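Local coordinates for putative thioesterase (Novosphingobium aromaticivorans, PDB 3CJY), which probably hydrolyses acyl-CoA thioesters with a double hot-dog fold and binds calcium, at residues Y34-A39 with A185-I190; R152-P157 with R165-R170; G213-G218 with R246-G251; L221-I226 with T239-S244. One frame throughout, in Å; residues are numbered along the deposited sequence. Where two conformers were deposited one is given.

Contact 1: Y34-A39 with A185-I190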
loop_
_atom_site.group_PDB
_atom_site.type_symbol
_atom_site.label_atom_id
_atom_site.label_comp_id
_atom_site.label_asym_id
_atom_site.label_seq_id
_atom_site.Cartn_x
_atom_site.Cartn_y
_atom_site.Cartn_z
ATOM N N TYR A 34 10.728 -3.402 21.105
ATOM C CA TYR A 34 11.260 -2.678 19.958
ATOM C C TYR A 34 10.254 -1.627 19.546
ATOM O O TYR A 34 9.070 -1.683 19.905
ATOM C CB TYR A 34 11.593 -3.630 18.791
ATOM C CG TYR A 34 10.473 -4.598 18.533
ATOM C CD1 TYR A 34 9.424 -4.284 17.666
ATOM C CD2 TYR A 34 10.431 -5.815 19.210
ATOM C CE1 TYR A 34 8.375 -5.162 17.481
ATOM C CE2 TYR A 34 9.395 -6.687 19.023
ATOM C CZ TYR A 34 8.367 -6.352 18.173
ATOM O OH TYR A 34 7.360 -7.276 18.006
ATOM N N LEU A 35 10.755 -0.669 18.793
ATOM C CA LEU A 35 9.961 0.421 18.264
ATOM C C LEU A 35 8.812 -0.130 17.431
ATOM O O LEU A 35 8.984 -0.966 16.524
ATOM C CB LEU A 35 10.842 1.367 17.429
ATOM C CG LEU A 35 10.160 2.586 16.802
ATOM C CD1 LEU A 35 9.579 3.549 17.837
ATOM C CD2 LEU A 35 11.185 3.303 15.894
ATOM N N PHE A 36 7.627 0.313 17.842
ATOM C CA PHE A 36 6.370 0.019 17.163
ATOM C C PHE A 36 6.445 0.458 15.695
ATOM O O PHE A 36 6.831 1.572 15.386
ATOM C CB PHE A 36 5.229 0.735 17.933
ATOM C CG PHE A 36 3.859 0.553 17.360
ATOM C CD1 PHE A 36 3.416 -0.668 16.912
ATOM C CD2 PHE A 36 2.993 1.638 17.350
ATOM C CE1 PHE A 36 2.115 -0.815 16.417
ATOM C CE2 PHE A 36 1.704 1.512 16.843
ATOM C CZ PHE A 36 1.274 0.274 16.404
ATOM N N GLY A 37 6.061 -0.453 14.803
ATOM C CA GLY A 37 6.102 -0.176 13.368
ATOM C C GLY A 37 5.330 1.073 13.002
ATOM O O GLY A 37 5.812 1.896 12.223
ATOM N N GLY A 38 4.122 1.195 13.569
ATOM C CA GLY A 38 3.286 2.349 13.317
ATOM C C GLY A 38 3.924 3.645 13.743
ATOM O O GLY A 38 3.703 4.711 13.140
ATOM N N ALA A 39 4.712 3.558 14.808
ATOM C CA ALA A 39 5.439 4.753 15.309
ATOM C C ALA A 39 6.540 5.094 14.317
ATOM O O ALA A 39 6.828 6.230 14.081
ATOM C CB ALA A 39 6.045 4.518 16.693
ATOM N N ALA A 185 -3.084 2.376 12.165
ATOM C CA ALA A 185 -3.016 1.543 10.967
ATOM C C ALA A 185 -2.183 0.278 11.236
ATOM O O ALA A 185 -2.420 -0.766 10.664
ATOM C CB ALA A 185 -2.390 2.325 9.739
ATOM N N ASP A 186 -1.190 0.399 12.122
ATOM C CA ASP A 186 -0.311 -0.741 12.443
ATOM C C ASP A 186 -0.839 -1.659 13.552
ATOM O O ASP A 186 -0.074 -2.381 14.206
ATOM C CB ASP A 186 1.095 -0.272 12.722
ATOM C CG ASP A 186 2.136 -1.413 12.647
ATOM O OD1 ASP A 186 2.046 -2.258 11.747
ATOM O OD2 ASP A 186 3.043 -1.455 13.509
ATOM N N PHE A 187 -2.156 -1.679 13.708
ATOM C CA PHE A 187 -2.817 -2.661 14.545
ATOM C C PHE A 187 -3.170 -3.953 13.747
ATOM O O PHE A 187 -3.702 -4.916 14.277
ATOM C CB PHE A 187 -4.063 -2.071 15.198
ATOM C CG PHE A 187 -3.800 -1.364 16.497
ATOM C CD1 PHE A 187 -2.956 -0.262 16.550
ATOM C CD2 PHE A 187 -4.441 -1.791 17.665
ATOM C CE1 PHE A 187 -2.697 0.386 17.723
ATOM C CE2 PHE A 187 -4.211 -1.125 18.865
ATOM C CZ PHE A 187 -3.343 -0.026 18.882
ATOM N N LEU A 188 -2.768 -4.000 12.482
ATOM C CA LEU A 188 -3.069 -5.181 11.655
ATOM C C LEU A 188 -2.449 -6.460 12.201
ATOM O O LEU A 188 -3.008 -7.511 11.991
ATOM C CB LEU A 188 -2.728 -4.983 10.169
ATOM C CG LEU A 188 -3.818 -4.299 9.371
ATOM C CD1 LEU A 188 -3.318 -3.796 8.036
ATOM C CD2 LEU A 188 -5.024 -5.249 9.200
ATOM N N PRO A 189 -1.248 -6.393 12.826
ATOM C CA PRO A 189 -0.769 -7.681 13.399
ATOM C C PRO A 189 -1.751 -8.326 14.403
ATOM O O PRO A 189 -1.870 -9.541 14.493
ATOM C CB PRO A 189 0.593 -7.298 13.991
ATOM C CG PRO A 189 1.033 -6.120 13.161
ATOM C CD PRO A 189 -0.199 -5.344 12.871
ATOM N N ILE A 190 -2.531 -7.515 15.102
ATOM C CA ILE A 190 -3.535 -8.016 16.043
ATOM C C ILE A 190 -4.648 -8.694 15.246
ATOM O O ILE A 190 -5.100 -9.776 15.591
ATOM C CB ILE A 190 -4.091 -6.872 16.940
ATOM C CG1 ILE A 190 -2.977 -6.375 17.886
ATOM C CG2 ILE A 190 -5.299 -7.344 17.709
ATOM C CD1 ILE A 190 -3.351 -5.148 18.643
#
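The first turn of helix 37-52, the long central helix of the N-terminal hot-dog domain, is met by Asp-186 from the short link between helices 178-185 and 188-196 of the C-terminal one, so the contact lies where the two halves of the double hot-dog abut. The Asp-186 carboxylate reaches the helix start through one oxygen: OD2 of Asp-186 takes a weak hydrogen bond from N of Gly-38, 2.9 Å away and strongly bent at 124°. Neither glycine of the turn could carry a side chain easily, since a CB on Gly-37 or Gly-38 would run into Asp-186. Phe-36, at the N-cap position, swings its ring out with CG anti to the backbone N (chi1 179°), which brings the ring beneath N of Gly-38, 3.7 Å above its plane and over its centre. Ring and carboxylate approach from opposite directions, their planes 31° apart, and CE1 of Phe-36 comes within 3.1 Å of OD2 of Asp-186. Beyond it, CZ of Phe-36 touches CE1 of Phe-187 at 4.2 Å, and Tyr-145 stacks on the Phe-36 ring. Replacing this phenylalanine by an alanine would probably open a gap beside Asp-186 and Phe-187 and rob Tyr-145 of its stacking partner. Such an aspartate with a glutamine recalls the hydrolytic site of TesB-type thioesterases, though a role in catalysis here is only inferred. The other oxygen, OD1, accepts from Gln-253 and Asn-207, so the carboxylate is held at both oxygens, weakly at OD2, and the rotation of the group is restrained.

Contact 2: R152-P157 with R165-R170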
loop_
_atom_site.group_PDB
_atom_site.type_symbol
_atom_site.label_atom_id
_atom_site.label_comp_id
_atom_site.label_asym_id
_atom_site.label_seq_id
_atom_site.Cartn_x
_atom_site.Cartn_y
_atom_site.Cartn_z
ATOM N N ARG A 152 -11.567 -0.946 22.501
ATOM C CA ARG A 152 -12.831 -1.614 22.664
ATOM C C ARG A 152 -13.178 -2.459 21.436
ATOM O O ARG A 152 -12.763 -2.171 20.307
ATOM C CB ARG A 152 -13.916 -0.605 22.925
ATOM C CG ARG A 152 -13.656 0.166 24.220
ATOM C CD ARG A 152 -14.760 1.159 24.503
ATOM N NE ARG A 152 -14.445 1.960 25.701
ATOM C CZ ARG A 152 -15.181 2.979 26.102
ATOM N NH1 ARG A 152 -16.295 3.287 25.472
ATOM N NH2 ARG A 152 -14.808 3.687 27.146
ATOM N N GLU A 153 -13.950 -3.509 21.679
ATOM C CA GLU A 153 -14.360 -4.436 20.598
ATOM C C GLU A 153 -15.550 -3.877 19.839
ATOM O O GLU A 153 -16.624 -3.724 20.416
ATOM C CB GLU A 153 -14.791 -5.781 21.164
ATOM C CG GLU A 153 -13.771 -6.522 21.960
ATOM C CD GLU A 153 -12.642 -7.128 21.125
ATOM O OE1 GLU A 153 -12.760 -7.124 19.875
ATOM O OE2 GLU A 153 -11.648 -7.634 21.732
ATOM N N ALA A 154 -15.394 -3.628 18.535
ATOM C CA ALA A 154 -16.492 -3.064 17.748
ATOM C C ALA A 154 -17.136 -4.079 16.798
ATOM O O ALA A 154 -18.087 -3.748 16.101
ATOM C CB ALA A 154 -15.985 -1.857 16.928
ATOM N N GLY A 155 -16.630 -5.305 16.781
ATOM C CA GLY A 155 -17.040 -6.268 15.761
ATOM C C GLY A 155 -18.335 -7.033 15.965
ATOM O O GLY A 155 -18.920 -7.607 15.007
ATOM N N GLY A 156 -18.800 -7.049 17.206
ATOM C CA GLY A 156 -20.033 -7.758 17.513
ATOM C C GLY A 156 -19.817 -9.260 17.492
ATOM O O GLY A 156 -18.716 -9.747 17.189
ATOM N N PRO A 157 -20.895 -10.008 17.764
ATOM C CA PRO A 157 -20.882 -11.454 17.909
ATOM C C PRO A 157 -20.544 -12.182 16.614
ATOM O O PRO A 157 -19.904 -13.234 16.645
ATOM C CB PRO A 157 -22.324 -11.776 18.362
ATOM C CG PRO A 157 -23.098 -10.473 18.301
ATOM C CD PRO A 157 -22.258 -9.501 17.543
ATOM N N ARG A 165 -12.610 -5.435 14.026
ATOM C CA ARG A 165 -13.038 -4.032 14.171
ATOM C C ARG A 165 -12.925 -3.592 15.619
ATOM O O ARG A 165 -13.532 -4.165 16.511
ATOM C CB ARG A 165 -14.442 -3.835 13.647
ATOM C CG ARG A 165 -14.582 -4.131 12.194
ATOM C CD ARG A 165 -15.997 -4.214 11.693
ATOM N NE ARG A 165 -15.994 -4.117 10.246
ATOM C CZ ARG A 165 -16.868 -4.693 9.451
ATOM N NH1 ARG A 165 -17.803 -5.468 9.969
ATOM N NH2 ARG A 165 -16.779 -4.513 8.145
ATOM N N LEU A 166 -12.024 -2.641 15.840
ATOM C CA LEU A 166 -11.740 -2.103 17.168
ATOM C C LEU A 166 -11.972 -0.588 17.223
ATOM O O LEU A 166 -11.651 0.128 16.271
ATOM C CB LEU A 166 -10.250 -2.366 17.490
ATOM C CG LEU A 166 -9.785 -3.804 17.432
ATOM C CD1 LEU A 166 -8.249 -3.792 17.699
ATOM C CD2 LEU A 166 -10.455 -4.609 18.470
ATOM N N TRP A 167 -12.502 -0.116 18.346
ATOM C CA TRP A 167 -12.505 1.297 18.656
ATOM C C TRP A 167 -11.196 1.562 19.416
ATOM O O TRP A 167 -10.873 0.900 20.420
ATOM C CB TRP A 167 -13.700 1.726 19.515
ATOM C CG TRP A 167 -14.995 1.834 18.813
ATOM C CD1 TRP A 167 -16.066 1.012 18.958
ATOM C CD2 TRP A 167 -15.372 2.821 17.858
ATOM N NE1 TRP A 167 -17.099 1.442 18.181
ATOM C CE2 TRP A 167 -16.697 2.529 17.457
ATOM C CE3 TRP A 167 -14.738 3.904 17.288
ATOM C CZ2 TRP A 167 -17.398 3.337 16.542
ATOM C CZ3 TRP A 167 -15.429 4.691 16.373
ATOM C CH2 TRP A 167 -16.733 4.409 16.018
ATOM N N LEU A 168 -10.460 2.557 18.954
ATOM C CA LEU A 168 -9.182 2.944 19.551
ATOM C C LEU A 168 -9.175 4.404 19.946
ATOM O O LEU A 168 -9.673 5.242 19.239
ATOM C CB LEU A 168 -8.017 2.737 18.568
ATOM C CG LEU A 168 -7.865 1.333 17.998
ATOM C CD1 LEU A 168 -6.736 1.376 16.922
ATOM C CD2 LEU A 168 -7.615 0.289 19.077
ATOM N N ARG A 169 -8.612 4.688 21.106
ATOM C CA ARG A 169 -8.524 6.064 21.555
ATOM C C ARG A 169 -7.245 6.258 22.348
ATOM O O ARG A 169 -6.974 5.491 23.308
ATOM C CB ARG A 169 -9.722 6.440 22.420
ATOM C CG ARG A 169 -9.646 7.930 22.801
ATOM C CD ARG A 169 -10.847 8.400 23.560
ATOM N NE ARG A 169 -11.091 7.721 24.830
ATOM C CZ ARG A 169 -12.183 7.968 25.567
ATOM N NH1 ARG A 169 -13.063 8.868 25.151
ATOM N NH2 ARG A 169 -12.414 7.326 26.713
ATOM N N ARG A 170 -6.468 7.251 21.942
ATOM C CA ARG A 170 -5.252 7.626 22.697
ATOM C C ARG A 170 -5.643 8.203 24.047
ATOM O O ARG A 170 -6.447 9.166 24.147
ATOM C CB ARG A 170 -4.379 8.624 21.947
ATOM C CG ARG A 170 -3.603 7.974 20.824
ATOM C CD ARG A 170 -2.901 8.919 19.999
ATOM N NE ARG A 170 -1.888 9.594 20.758
ATOM C CZ ARG A 170 -0.824 10.156 20.195
ATOM N NH1 ARG A 170 -0.646 10.073 18.880
ATOM N NH2 ARG A 170 0.080 10.757 20.951
HETATM O O HOH W 1 -18.672 -6.281 12.517
#
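Arg-152 and Trp-167 form an antiparallel hydrogen-bonded pair in the hairpin of strands 149-153 and 163-170, and from here to Ala-154 the contact is tightly packed. N of Arg-152 gives a nearly straight bond (169°) to O of Trp-167, 2.9 Å away and in the carbonyl plane, and the return bond runs from N of Trp-167 to O of Arg-152. That second carbonyl is also approached by CA of Leu-166 at 3.3 Å, a CA-H...O contact at the adjoining non-hydrogen-bonded pair of Glu-153 and Leu-166. Where the first strand ends, N of Ala-154 still reaches O of Arg-165 at 2.8 Å, while the methyl CB of Ala-154 presses against CD1 of the Trp-167 indole at 3.5 Å. The far end is looser. Gly-155 turns the chain away, and its carbonyl O is tied to NH1 of Arg-165 by a single water lying in the guanidinium plane, 2.8 Å from each; NE of Arg-165 makes a salt bridge with OD1 of Asp-223 on strand 220-230. Toward the other end of the hairpin pair the extended chain of Arg-152 brings NH2 to 4.4 Å from NH2 of Arg-169, but Glu-150 pairs with both, OE1 with Arg-169 and OE2 with Arg-152. On the opposite face CD2 of Leu-166 packs beside OE1 of Glu-153, whose OE2 forms a salt bridge with Arg-194 of helix 188-196. Strand 163-170 is flanked on its second edge by strand 220-230, through backbone bonds to Cys-220 and Cys-222, while Leu-168 leans on Phe-184 of helix 178-185.

Contact 3: G213-G218 with R246-G251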
loop_
_atom_site.group_PDB
_atom_site.type_symbol
_atom_site.label_atom_id
_atom_site.label_comp_id
_atom_site.label_asym_id
_atom_site.label_seq_id
_atom_site.Cartn_x
_atom_site.Cartn_y
_atom_site.Cartn_z
ATOM N N GLY A 213 -7.983 12.663 5.398
ATOM C CA GLY A 213 -8.228 13.771 6.307
ATOM C C GLY A 213 -7.962 13.425 7.740
ATOM O O GLY A 213 -7.854 12.276 8.090
ATOM N N ALA A 214 -7.802 14.449 8.547
ATOM C CA ALA A 214 -7.494 14.267 9.953
ATOM C C ALA A 214 -8.724 14.597 10.727
ATOM O O ALA A 214 -9.743 15.057 10.182
ATOM C CB ALA A 214 -6.361 15.159 10.385
ATOM N N ALA A 215 -8.621 14.430 12.026
ATOM C CA ALA A 215 -9.748 14.732 12.897
ATOM C C ALA A 215 -9.259 15.195 14.241
ATOM O O ALA A 215 -8.076 15.021 14.616
ATOM C CB ALA A 215 -10.625 13.468 13.075
ATOM N N ALA A 216 -10.178 15.806 14.963
ATOM C CA ALA A 216 -9.952 16.263 16.323
ATOM C C ALA A 216 -9.792 15.016 17.215
ATOM O O ALA A 216 -10.090 13.889 16.802
ATOM C CB ALA A 216 -11.169 17.106 16.789
ATOM N N PRO A 217 -9.351 15.205 18.467
ATOM C CA PRO A 217 -9.252 14.051 19.379
ATOM C C PRO A 217 -10.556 13.282 19.525
ATOM O O PRO A 217 -11.652 13.841 19.515
ATOM C CB PRO A 217 -8.822 14.687 20.725
ATOM C CG PRO A 217 -8.204 16.018 20.332
ATOM C CD PRO A 217 -8.952 16.448 19.107
ATOM N N GLY A 218 -10.392 11.972 19.665
ATOM C CA GLY A 218 -11.496 11.081 19.873
ATOM C C GLY A 218 -11.250 9.655 19.457
ATOM O O GLY A 218 -10.127 9.234 19.264
ATOM N N ARG A 246 -16.711 9.238 9.086
ATOM C CA ARG A 246 -15.834 9.878 8.080
ATOM C C ARG A 246 -14.577 9.082 7.977
ATOM O O ARG A 246 -13.982 8.691 8.995
ATOM C CB ARG A 246 -15.542 11.318 8.435
ATOM C CG ARG A 246 -14.596 12.004 7.410
ATOM C CD ARG A 246 -14.500 13.541 7.567
ATOM N NE ARG A 246 -14.032 13.974 8.868
ATOM C CZ ARG A 246 -12.777 14.300 9.170
ATOM N NH1 ARG A 246 -11.833 14.218 8.264
ATOM N NH2 ARG A 246 -12.471 14.671 10.414
ATOM N N LEU A 247 -14.190 8.799 6.728
ATOM C CA LEU A 247 -12.987 8.052 6.443
ATOM C C LEU A 247 -11.775 9.003 6.508
ATOM O O LEU A 247 -11.732 10.032 5.829
ATOM C CB LEU A 247 -13.107 7.362 5.091
ATOM C CG LEU A 247 -11.992 6.413 4.656
ATOM C CD1 LEU A 247 -12.529 5.441 3.563
ATOM C CD2 LEU A 247 -10.740 7.092 4.206
ATOM N N LEU A 248 -10.864 8.678 7.406
ATOM C CA LEU A 248 -9.648 9.472 7.631
ATOM C C LEU A 248 -8.478 8.962 6.818
ATOM O O LEU A 248 -7.701 9.723 6.182
ATOM C CB LEU A 248 -9.333 9.474 9.140
ATOM C CG LEU A 248 -10.446 9.931 10.057
ATOM C CD1 LEU A 248 -9.944 9.861 11.537
ATOM C CD2 LEU A 248 -10.972 11.333 9.682
ATOM N N ALA A 249 -8.278 7.646 6.887
ATOM C CA ALA A 249 -7.170 7.037 6.179
ATOM C C ALA A 249 -7.390 5.588 5.903
ATOM O O ALA A 249 -8.342 4.973 6.437
ATOM C CB ALA A 249 -5.871 7.205 7.006
ATOM N N THR A 250 -6.568 5.042 5.014
ATOM C CA THR A 250 -6.477 3.588 4.843
ATOM C C THR A 250 -5.018 3.196 4.930
ATOM O O THR A 250 -4.130 4.029 4.830
ATOM C CB THR A 250 -7.015 3.069 3.511
ATOM O OG1 THR A 250 -6.245 3.623 2.440
ATOM C CG2 THR A 250 -8.481 3.464 3.278
ATOM N N GLY A 251 -4.791 1.910 5.139
ATOM C CA GLY A 251 -3.447 1.380 5.268
ATOM C C GLY A 251 -3.429 -0.083 4.907
ATOM O O GLY A 251 -4.450 -0.704 4.694
#
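Ala-214 offers its carbonyl to the guanidinium of Arg-246, which grips the one oxygen end-on with two nitrogens: NH2 of Arg-246 lies 2.8 Å and NH1 3.0 Å from O of Ala-214. The oxygen sits in the guanidinium plane, whereas both donors reach it from the same face of its own carbonyl plane, that of NH1 37° out of it. A methyl of Leu-248, CD2, covers one face of the guanidinium from 3.3 Å above, offset toward the rim. CB of Ala-215 closes in on NH2 of Arg-246 at 3.5 Å and on CD1 of Leu-248 at 4.0 Å. A bend at chi3 (59°) folds the otherwise extended arginine chain back onto the loop. Next to this grip, N of Gly-213 donates an almost straight bond to O of Leu-248, on a lone pair. Leu-248 belongs to a classic beta bulge, in which it and Ala-249 both face Leu-240 of the neighbouring strand 233-241. Before the bulge, N of Arg-246 is held by OD1 of Asp-242; after it, OG1 of Thr-250 hydrogen-bonds Gln-235 of the second subunit, and Leu-247 packs on Ser-228 of that subunit.

Contact 4: L221-I226 with T239-S244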
loop_
_atom_site.group_PDB
_atom_site.type_symbol
_atom_site.label_atom_id
_atom_site.label_comp_id
_atom_site.label_asym_id
_atom_site.label_seq_id
_atom_site.Cartn_x
_atom_site.Cartn_y
_atom_site.Cartn_z
ATOM N N LEU A 221 -12.431 4.266 14.601
ATOM C CA LEU A 221 -12.801 2.902 14.243
ATOM C C LEU A 221 -11.666 2.369 13.359
ATOM O O LEU A 221 -11.443 2.860 12.242
ATOM C CB LEU A 221 -14.124 2.842 13.503
ATOM C CG LEU A 221 -14.546 1.419 13.186
ATOM C CD1 LEU A 221 -14.690 0.542 14.439
ATOM C CD2 LEU A 221 -15.831 1.462 12.361
ATOM N N CYS A 222 -11.022 1.318 13.878
ATOM C CA CYS A 222 -9.893 0.624 13.249
ATOM C C CYS A 222 -10.513 -0.646 12.642
ATOM O O CYS A 222 -10.776 -1.648 13.309
ATOM C CB CYS A 222 -8.800 0.338 14.275
ATOM S SG CYS A 222 -7.445 -0.639 13.618
ATOM N N ASP A 223 -10.775 -0.546 11.345
ATOM C CA ASP A 223 -11.556 -1.531 10.594
ATOM C C ASP A 223 -10.668 -2.331 9.648
ATOM O O ASP A 223 -10.328 -1.857 8.576
ATOM C CB ASP A 223 -12.598 -0.654 9.837
ATOM C CG ASP A 223 -13.603 -1.432 9.021
ATOM O OD1 ASP A 223 -13.710 -2.650 9.180
ATOM O OD2 ASP A 223 -14.292 -0.758 8.210
HETATM N N MSE A 224 -10.338 -3.547 10.079
HETATM C CA MSE A 224 -9.327 -4.415 9.490
HETATM C C MSE A 224 -9.799 -5.697 8.894
HETATM O O MSE A 224 -10.782 -6.319 9.332
HETATM C CB MSE A 224 -8.286 -4.784 10.590
HETATM C CG MSE A 224 -7.604 -3.595 11.224
HETATM SE SE MSE A 224 -6.334 -3.907 12.597
HETATM C CE MSE A 224 -7.599 -4.350 13.971
ATOM N N ILE A 225 -9.079 -6.110 7.857
ATOM C CA ILE A 225 -9.300 -7.418 7.266
ATOM C C ILE A 225 -7.959 -8.068 6.941
ATOM O O ILE A 225 -7.010 -7.403 6.485
ATOM C CB ILE A 225 -10.226 -7.346 5.975
ATOM C CG1 ILE A 225 -10.581 -8.737 5.477
ATOM C CG2 ILE A 225 -9.515 -6.528 4.879
ATOM C CD1 ILE A 225 -11.738 -8.784 4.471
ATOM N N ILE A 226 -7.886 -9.373 7.165
ATOM C CA ILE A 226 -6.758 -10.209 6.687
ATOM C C ILE A 226 -7.407 -11.116 5.638
ATOM O O ILE A 226 -8.118 -12.060 5.956
ATOM C CB ILE A 226 -6.148 -11.112 7.807
ATOM C CG1 ILE A 226 -5.692 -10.286 9.001
ATOM C CG2 ILE A 226 -5.012 -11.888 7.219
ATOM C CD1 ILE A 226 -4.585 -9.268 8.687
ATOM N N THR A 239 -8.991 0.384 7.321
ATOM C CA THR A 239 -9.615 1.696 7.116
ATOM C C THR A 239 -9.791 2.266 8.517
ATOM O O THR A 239 -10.206 1.555 9.451
ATOM C CB THR A 239 -10.966 1.617 6.394
ATOM O OG1 THR A 239 -10.819 0.995 5.115
ATOM C CG2 THR A 239 -11.598 2.999 6.201
ATOM N N LEU A 240 -9.390 3.521 8.635
ATOM C CA LEU A 240 -9.496 4.310 9.850
ATOM C C LEU A 240 -10.585 5.362 9.672
ATOM O O LEU A 240 -10.513 6.250 8.795
ATOM C CB LEU A 240 -8.162 4.956 10.192
ATOM C CG LEU A 240 -6.983 3.989 10.387
ATOM C CD1 LEU A 240 -5.689 4.797 10.657
ATOM C CD2 LEU A 240 -7.258 3.026 11.545
ATOM N N TRP A 241 -11.622 5.225 10.497
ATOM C CA TRP A 241 -12.721 6.151 10.513
ATOM C C TRP A 241 -12.780 6.945 11.803
ATOM O O TRP A 241 -12.323 6.483 12.874
ATOM C CB TRP A 241 -14.064 5.406 10.397
ATOM C CG TRP A 241 -14.144 4.284 9.425
ATOM C CD1 TRP A 241 -13.758 2.981 9.642
ATOM C CD2 TRP A 241 -14.755 4.312 8.115
ATOM N NE1 TRP A 241 -14.040 2.221 8.535
ATOM C CE2 TRP A 241 -14.648 3.015 7.584
ATOM C CE3 TRP A 241 -15.321 5.331 7.312
ATOM C CZ2 TRP A 241 -15.118 2.689 6.311
ATOM C CZ3 TRP A 241 -15.801 4.980 6.038
ATOM C CH2 TRP A 241 -15.669 3.687 5.553
ATOM N N ASP A 242 -13.418 8.126 11.758
ATOM C CA ASP A 242 -13.731 8.816 13.014
ATOM C C ASP A 242 -14.975 8.211 13.644
ATOM O O ASP A 242 -15.493 7.188 13.185
ATOM C CB ASP A 242 -13.829 10.340 12.907
ATOM C CG ASP A 242 -15.015 10.833 12.128
ATOM O OD1 ASP A 242 -15.855 10.018 11.703
ATOM O OD2 ASP A 242 -15.081 12.079 11.972
ATOM N N GLN A 243 -15.505 8.845 14.674
ATOM C CA GLN A 243 -16.660 8.249 15.361
ATOM C C GLN A 243 -17.996 8.470 14.629
ATOM O O GLN A 243 -19.019 7.873 14.935
ATOM C CB GLN A 243 -16.744 8.786 16.812
ATOM C CG GLN A 243 -17.780 8.081 17.678
ATOM C CD GLN A 243 -17.864 8.628 19.099
ATOM O OE1 GLN A 243 -16.933 9.243 19.590
ATOM N NE2 GLN A 243 -19.007 8.411 19.759
ATOM N N SER A 244 -17.944 9.305 13.608
ATOM C CA SER A 244 -19.115 9.725 12.865
ATOM C C SER A 244 -19.214 9.218 11.450
ATOM O O SER A 244 -20.018 9.738 10.678
ATOM C CB SER A 244 -19.160 11.260 12.824
ATOM O OG SER A 244 -19.142 11.762 14.142
#
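Asp-223 meets the indole of Trp-241 at its edge, where CB and OD2 of the aspartate both lie near the ring plane, while one ring face carries CG2 of Thr-239, 3.3 Å above the plane and toward the rim. NE1 of Trp-241 donates to OD2 of Asp-223 across 3.0 Å at 156°, and OD2 receives it on its anti lone pair; carboxylate and indole planes are turned 31° apart. The carboxylate gets there because CG of Asp-223 stands anti to the backbone N (chi1 -177°). Beside it, Leu-221 runs alongside the indole and rests CD2 on CD1 of Trp-241 at 3.7 Å. Leu-221, Asp-223, Thr-239 and Trp-241 share this face of the hairpin; on the other, CB of Cys-222 touches CD2 of Leu-240 at 4.1 Å. Two antiparallel hydrogen-bonded pairs, Leu-221 with Trp-241 and Asp-223 with Thr-239, supply four backbone bonds. Further along, OD1 of Asp-242 accepts from N of Ser-244, an Asx turn. A phenylalanine in place of Trp-241 would probably leave OD2 of Asp-223 without its N-H donor and a gap where the second ring had been. OD1 of Asp-223 makes a salt bridge with NE of Arg-165, so this buried carboxylate is gripped at both oxygens by donors from two neighbouring strands, an arrangement likely to favour its ionised form.

How the contacts relate
Contacts 2, 3 and 4 lie together in the C-terminal hot-dog domain, with contact 4 about 9 Å, centre to centre, from each of the other two. Strand 220-230 adjoins strand 163-170 of contact 2, and strand 233-241 adjoins strand 247-256 of contact 3, so the three follow one another across an antiparallel sheet. Contact 1, about 15 to 17 Å away, joins the two domains; its closing segment follows contact 2 in the chain and packs through Phe-187 on Leu-168 and Met-224. Contact 2 thus falls within the long loop that contact 1 spans, and contact 4 within that of contact 3. Through Phe-187 the inter-domain junction rests directly on this sheet.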